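Long-range contacts in 1,3,6,8-tetrahydroxynaphthalene synthase (Streptomyces coelicolor, PDB 1U0M), which condenses five malonyl-CoA units into a linear pentaketide and cyclises it to 1,3,6,8-tetrahydroxynaphthalene, a precursor of melanin and of naphthoquinone metabolites: residues Gly54-His59 with Thr305-Gly310; Ile170-Phe175 with Gly199-Val204. All coordinates share one frame; numbering follows the deposited sequence.

Contact 1 of 2, residues Gly54-His59 with Thr305-Gly310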
loop_
_atom_site.group_PDB
_atom_site.type_symbol
_atom_site.label_atom_id
_atom_site.label_comp_id
_atom_site.label_asym_id
_atom_site.label_seq_id
_atom_site.Cartn_x
_atom_site.Cartn_y
_atom_site.Cartn_z
ATOM N N GLY A 54 -25.709 16.446 8.515
ATOM C CA GLY A 54 -25.170 17.724 8.954
ATOM C C GLY A 54 -23.990 18.240 8.138
ATOM O O GLY A 54 -23.307 19.183 8.553
ATOM N N VAL A 55 -23.728 17.613 6.995
ATOM C CA VAL A 55 -22.637 18.050 6.129
ATOM C C VAL A 55 -23.163 19.206 5.283
ATOM O O VAL A 55 -23.897 18.999 4.321
ATOM C CB VAL A 55 -22.155 16.894 5.208
ATOM C CG1 VAL A 55 -21.273 17.437 4.087
ATOM C CG2 VAL A 55 -21.367 15.886 6.031
ATOM N N ARG A 56 -22.785 20.424 5.644
ATOM C CA ARG A 56 -23.258 21.598 4.924
ATOM C C ARG A 56 -22.520 21.877 3.611
ATOM O O ARG A 56 -23.134 22.315 2.635
ATOM C CB ARG A 56 -23.192 22.826 5.825
ATOM C CG ARG A 56 -21.795 23.370 6.048
ATOM C CD ARG A 56 -21.830 24.896 6.019
ATOM N NE ARG A 56 -22.386 25.395 4.755
ATOM C CZ ARG A 56 -22.647 26.676 4.493
ATOM N NH1 ARG A 56 -22.410 27.608 5.411
ATOM N NH2 ARG A 56 -23.137 27.025 3.307
ATOM N N THR A 57 -21.213 21.626 3.583
ATOM C CA THR A 57 -20.433 21.845 2.364
ATOM C C THR A 57 -19.361 20.793 2.142
ATOM O O THR A 57 -18.847 20.189 3.082
ATOM C CB THR A 57 -19.705 23.199 2.358
ATOM O OG1 THR A 57 -18.806 23.261 3.471
ATOM C CG2 THR A 57 -20.684 24.325 2.428
ATOM N N ARG A 58 -19.017 20.604 0.877
ATOM C CA ARG A 58 -17.986 19.660 0.492
ATOM C C ARG A 58 -17.229 20.298 -0.659
ATOM O O ARG A 58 -17.764 21.176 -1.336
ATOM C CB ARG A 58 -18.613 18.346 0.033
ATOM C CG ARG A 58 -19.417 17.634 1.092
ATOM C CD ARG A 58 -19.981 16.343 0.561
ATOM N NE ARG A 58 -20.993 16.592 -0.454
ATOM C CZ ARG A 58 -21.379 15.689 -1.347
ATOM N NH1 ARG A 58 -20.827 14.488 -1.339
ATOM N NH2 ARG A 58 -22.312 15.986 -2.245
ATOM N N HIS A 59 -15.986 19.881 -0.873
ATOM C CA HIS A 59 -15.205 20.428 -1.975
ATOM C C HIS A 59 -14.836 19.314 -2.938
ATOM O O HIS A 59 -14.598 18.180 -2.522
ATOM C CB HIS A 59 -13.928 21.102 -1.474
ATOM C CG HIS A 59 -14.170 22.343 -0.677
ATOM N ND1 HIS A 59 -14.567 22.314 0.643
ATOM C CD2 HIS A 59 -14.080 23.652 -1.014
ATOM C CE1 HIS A 59 -14.707 23.553 1.085
ATOM N NE2 HIS A 59 -14.418 24.384 0.100
ATOM N N THR A 305 -14.651 18.824 10.654
ATOM C CA THR A 305 -14.115 18.509 9.329
ATOM C C THR A 305 -15.242 17.998 8.445
ATOM O O THR A 305 -15.371 18.387 7.283
ATOM C CB THR A 305 -13.030 17.407 9.402
ATOM O OG1 THR A 305 -11.961 17.847 10.243
ATOM C CG2 THR A 305 -12.480 17.088 8.011
ATOM N N LEU A 306 -16.071 17.128 9.006
ATOM C CA LEU A 306 -17.167 16.542 8.251
ATOM C C LEU A 306 -18.231 17.578 7.878
ATOM O O LEU A 306 -18.804 17.528 6.787
ATOM C CB LEU A 306 -17.782 15.388 9.058
ATOM C CG LEU A 306 -16.794 14.370 9.656
ATOM C CD1 LEU A 306 -17.564 13.308 10.436
ATOM C CD2 LEU A 306 -15.967 13.719 8.562
ATOM N N THR A 307 -18.472 18.527 8.781
ATOM C CA THR A 307 -19.468 19.569 8.564
ATOM C C THR A 307 -19.071 20.527 7.449
ATOM O O THR A 307 -19.922 20.973 6.667
ATOM C CB THR A 307 -19.711 20.387 9.867
ATOM O OG1 THR A 307 -20.200 19.515 10.894
ATOM C CG2 THR A 307 -20.739 21.470 9.635
ATOM N N GLU A 308 -17.777 20.825 7.372
ATOM C CA GLU A 308 -17.247 21.751 6.374
ATOM C C GLU A 308 -16.609 21.106 5.132
ATOM O O GLU A 308 -16.613 21.693 4.049
ATOM C CB GLU A 308 -16.226 22.690 7.040
ATOM C CG GLU A 308 -15.516 23.606 6.062
ATOM C CD GLU A 308 -14.499 24.540 6.710
ATOM O OE1 GLU A 308 -13.705 24.086 7.566
ATOM O OE2 GLU A 308 -14.485 25.731 6.335
ATOM N N TYR A 309 -16.067 19.906 5.276
ATOM C CA TYR A 309 -15.405 19.251 4.156
ATOM C C TYR A 309 -16.096 17.961 3.739
ATOM O O TYR A 309 -15.980 17.521 2.595
ATOM C CB TYR A 309 -13.944 18.949 4.531
ATOM C CG TYR A 309 -13.085 20.178 4.776
ATOM C CD1 TYR A 309 -11.888 20.086 5.491
ATOM C CD2 TYR A 309 -13.454 21.426 4.274
ATOM C CE1 TYR A 309 -11.080 21.208 5.698
ATOM C CE2 TYR A 309 -12.658 22.552 4.471
ATOM C CZ TYR A 309 -11.474 22.438 5.182
ATOM O OH TYR A 309 -10.685 23.550 5.368
ATOM N N GLY A 310 -16.822 17.362 4.670
ATOM C CA GLY A 310 -17.486 16.110 4.382
ATOM C C GLY A 310 -16.498 15.034 4.756
ATOM O O GLY A 310 -15.510 15.303 5.438
HETATM O O HOH W 1 -14.121 18.595 1.168
#
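Thr57 and Arg56 meet the C-terminal end of helix 300-308 in this thiolase-fold enzyme, where the short strand 57-60 of the N-terminal half runs past the last carbonyls of the helix, Thr307 O and Glu308 O. The tight part centres on Thr57. Its OG1 sits between its own backbone N and carbonyl carbon (chi1 60°) and bonds to Glu308 O at 2.8 Å, approaching 30° from the carbonyl plane. Thr307 O takes two weak bonds, from Arg56 N at 3.1 Å and Thr57 N at 3.4 Å. A valine in place of Thr57 would probably leave Glu308 O without its hydroxyl partner, the polar hold then resting mainly on the two weak amide bonds. Buried Val55 presses CG2 to 3.1 Å from Leu306 O, and Gly310 CA packs against Arg58 CG at 4.1 Å, while the Arg58 guanidinium leads away to Asn193 O and Phe196 O. The outer side is looser: Thr307 CG2 merely rests 3.6 Å from Gly54 O, exposed Arg56 touches Thr307 O through its CG, and the Glu308 carboxylate turns off to Arg323. Toward the far end the His59 and Tyr309 rings lie at 77°, and a water accepts from His59 N and donates to Tyr309 O at 2.6 Å.

Contact 2 of 2, residues Ile170-Phe175 with Gly199-Val204; sequences IVACEF and GIAAAV
Segments 170-175 and 199-204 run antiparallel, their axes approaching to 4.5 Å at 177°, and three hydrogen-bonded pairs, Ile170 with Ala203, Ala172 with Ala201 and Glu174 with Gly199, each close two N-H to O bonds. The bond from Ala201 N to Ala172 O measures 2.7 Å. Between these pairs, CA-H groups also lean on carbonyls, as Ala202 CA does on Ile170 O at 3.0 Å. On the face that carries Ile170, Ala172 and Glu174, Ala172 CB and Ala201 CB meet at 4.1 Å, and Ala315 and Leu318 of helix 315-326 pack onto both. Both strands belong to the N-terminal mixed sheet of the thiolase fold, flanked by strand 108-112 on one side and strand 11-18 on the other. On the face of Val171, Cys173, Ile200 and Ala202, Ile200 makes most of the contact. With CG1 beside the backbone N (chi1 -58°), its chain reaches Cys173 SG through CG1 at 4.1 Å, and the Phe175 ring swings in to bring CE2 to 3.9 Å from Ile200 CD1, slanting against it. Glu174 bends at chi2, and its carboxylate is taken up by Ser314 OG, Thr115 OG1 and Cys114 N.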
loop_
_atom_site.group_PDB
_atom_site.type_symbol
_atom_site.label_atom_id
_atom_site.label_comp_id
_atom_site.label_asym_id
_atom_site.label_seq_id
_atom_site.Cartn_x
_atom_site.Cartn_y
_atom_site.Cartn_z
ATOM N N ILE A 170 3.890 12.346 6.304
ATOM C CA ILE A 170 2.613 11.714 6.025
ATOM C C ILE A 170 1.819 12.563 5.053
ATOM O O ILE A 170 1.565 13.738 5.315
ATOM C CB ILE A 170 1.784 11.560 7.292
ATOM C CG1 ILE A 170 2.539 10.699 8.302
ATOM C CG2 ILE A 170 0.444 10.935 6.953
ATOM C CD1 ILE A 170 1.807 10.519 9.591
ATOM N N VAL A 171 1.435 11.970 3.929
ATOM C CA VAL A 171 0.643 12.676 2.927
ATOM C C VAL A 171 -0.629 11.908 2.634
ATOM O O VAL A 171 -0.589 10.729 2.308
ATOM C CB VAL A 171 1.392 12.847 1.598
ATOM C CG1 VAL A 171 0.493 13.548 0.597
ATOM C CG2 VAL A 171 2.664 13.639 1.815
ATOM N N ALA A 172 -1.759 12.588 2.772
ATOM C CA ALA A 172 -3.054 11.990 2.497
ATOM C C ALA A 172 -3.669 12.749 1.317
ATOM O O ALA A 172 -3.822 13.963 1.359
ATOM C CB ALA A 172 -3.941 12.097 3.727
ATOM N N CYS A 173 -4.011 12.032 0.258
ATOM C CA CYS A 173 -4.603 12.659 -0.917
ATOM C C CYS A 173 -5.880 11.912 -1.264
ATOM O O CYS A 173 -5.832 10.754 -1.663
ATOM C CB CYS A 173 -3.620 12.602 -2.090
ATOM S SG CYS A 173 -4.126 13.554 -3.521
ATOM N N GLU A 174 -7.020 12.571 -1.119
ATOM C CA GLU A 174 -8.289 11.917 -1.394
ATOM C C GLU A 174 -9.250 12.724 -2.263
ATOM O O GLU A 174 -9.732 13.790 -1.870
ATOM C CB GLU A 174 -8.956 11.544 -0.064
ATOM C CG GLU A 174 -8.068 10.693 0.853
ATOM C CD GLU A 174 -7.947 9.236 0.393
ATOM O OE1 GLU A 174 -8.202 8.969 -0.803
ATOM O OE2 GLU A 174 -7.593 8.359 1.224
ATOM N N PHE A 175 -9.527 12.197 -3.454
ATOM C CA PHE A 175 -10.442 12.826 -4.402
ATOM C C PHE A 175 -11.635 11.879 -4.538
ATOM O O PHE A 175 -11.839 11.255 -5.595
ATOM C CB PHE A 175 -9.748 12.984 -5.761
ATOM C CG PHE A 175 -8.517 13.856 -5.733
ATOM C CD1 PHE A 175 -7.433 13.572 -6.564
ATOM C CD2 PHE A 175 -8.453 14.981 -4.910
ATOM C CE1 PHE A 175 -6.299 14.392 -6.582
ATOM C CE2 PHE A 175 -7.321 15.814 -4.918
ATOM C CZ PHE A 175 -6.244 15.517 -5.757
ATOM N N GLY A 199 -10.042 16.189 -0.380
ATOM C CA GLY A 199 -9.157 16.925 0.515
ATOM C C GLY A 199 -7.756 16.342 0.527
ATOM O O GLY A 199 -7.563 15.162 0.235
ATOM N N ILE A 200 -6.776 17.173 0.867
ATOM C CA ILE A 200 -5.381 16.750 0.918
ATOM C C ILE A 200 -4.725 17.167 2.241
ATOM O O ILE A 200 -4.808 18.318 2.652
ATOM C CB ILE A 200 -4.577 17.365 -0.243
ATOM C CG1 ILE A 200 -5.196 16.951 -1.576
ATOM C CG2 ILE A 200 -3.113 16.910 -0.164
ATOM C CD1 ILE A 200 -4.631 17.663 -2.769
ATOM N N ALA A 201 -4.069 16.221 2.899
ATOM C CA ALA A 201 -3.402 16.508 4.161
ATOM C C ALA A 201 -1.972 15.991 4.152
ATOM O O ALA A 201 -1.681 14.944 3.565
ATOM C CB ALA A 201 -4.173 15.884 5.310
ATOM N N ALA A 202 -1.092 16.735 4.818
ATOM C CA ALA A 202 0.328 16.399 4.924
ATOM C C ALA A 202 0.813 16.828 6.301
ATOM O O ALA A 202 0.642 17.981 6.698
ATOM C CB ALA A 202 1.125 17.122 3.841
ATOM N N ALA A 203 1.410 15.896 7.031
ATOM C CA ALA A 203 1.900 16.192 8.367
ATOM C C ALA A 203 3.229 15.513 8.606
ATOM O O ALA A 203 3.461 14.396 8.150
ATOM C CB ALA A 203 0.892 15.733 9.404
ATOM N N VAL A 204 4.108 16.196 9.325
ATOM C CA VAL A 204 5.410 15.637 9.611
ATOM C C VAL A 204 5.423 15.080 11.019
ATOM O O VAL A 204 4.714 15.568 11.898
ATOM C CB VAL A 204 6.502 16.698 9.488
ATOM C CG1 VAL A 204 7.869 16.040 9.587
ATOM C CG2 VAL A 204 6.349 17.441 8.174
#

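Contact 2 pairs two neighbouring strands of the mixed sheet, about 8 Å from the centre of the chain. Contact 1 lies some 17 Å away between centres, though the nearest atoms come within about 5 Å. Along the chain the order is 54-59, 170-175, 199-204, then 305-310, so contact 1 brings together the N-terminal and C-terminal family regions, whereas contact 2 stays within the N-terminal one. Helix 315-326 bears on both: it packs against Tyr309 and Leu306 and also covers Ala172 and Ala201. Leu306 and Glu174 lie about 8 Å and 7 Å from Cys146, measured between side chains, consistent with the two halves of the thiolase fold meeting around this probable active-site cysteine.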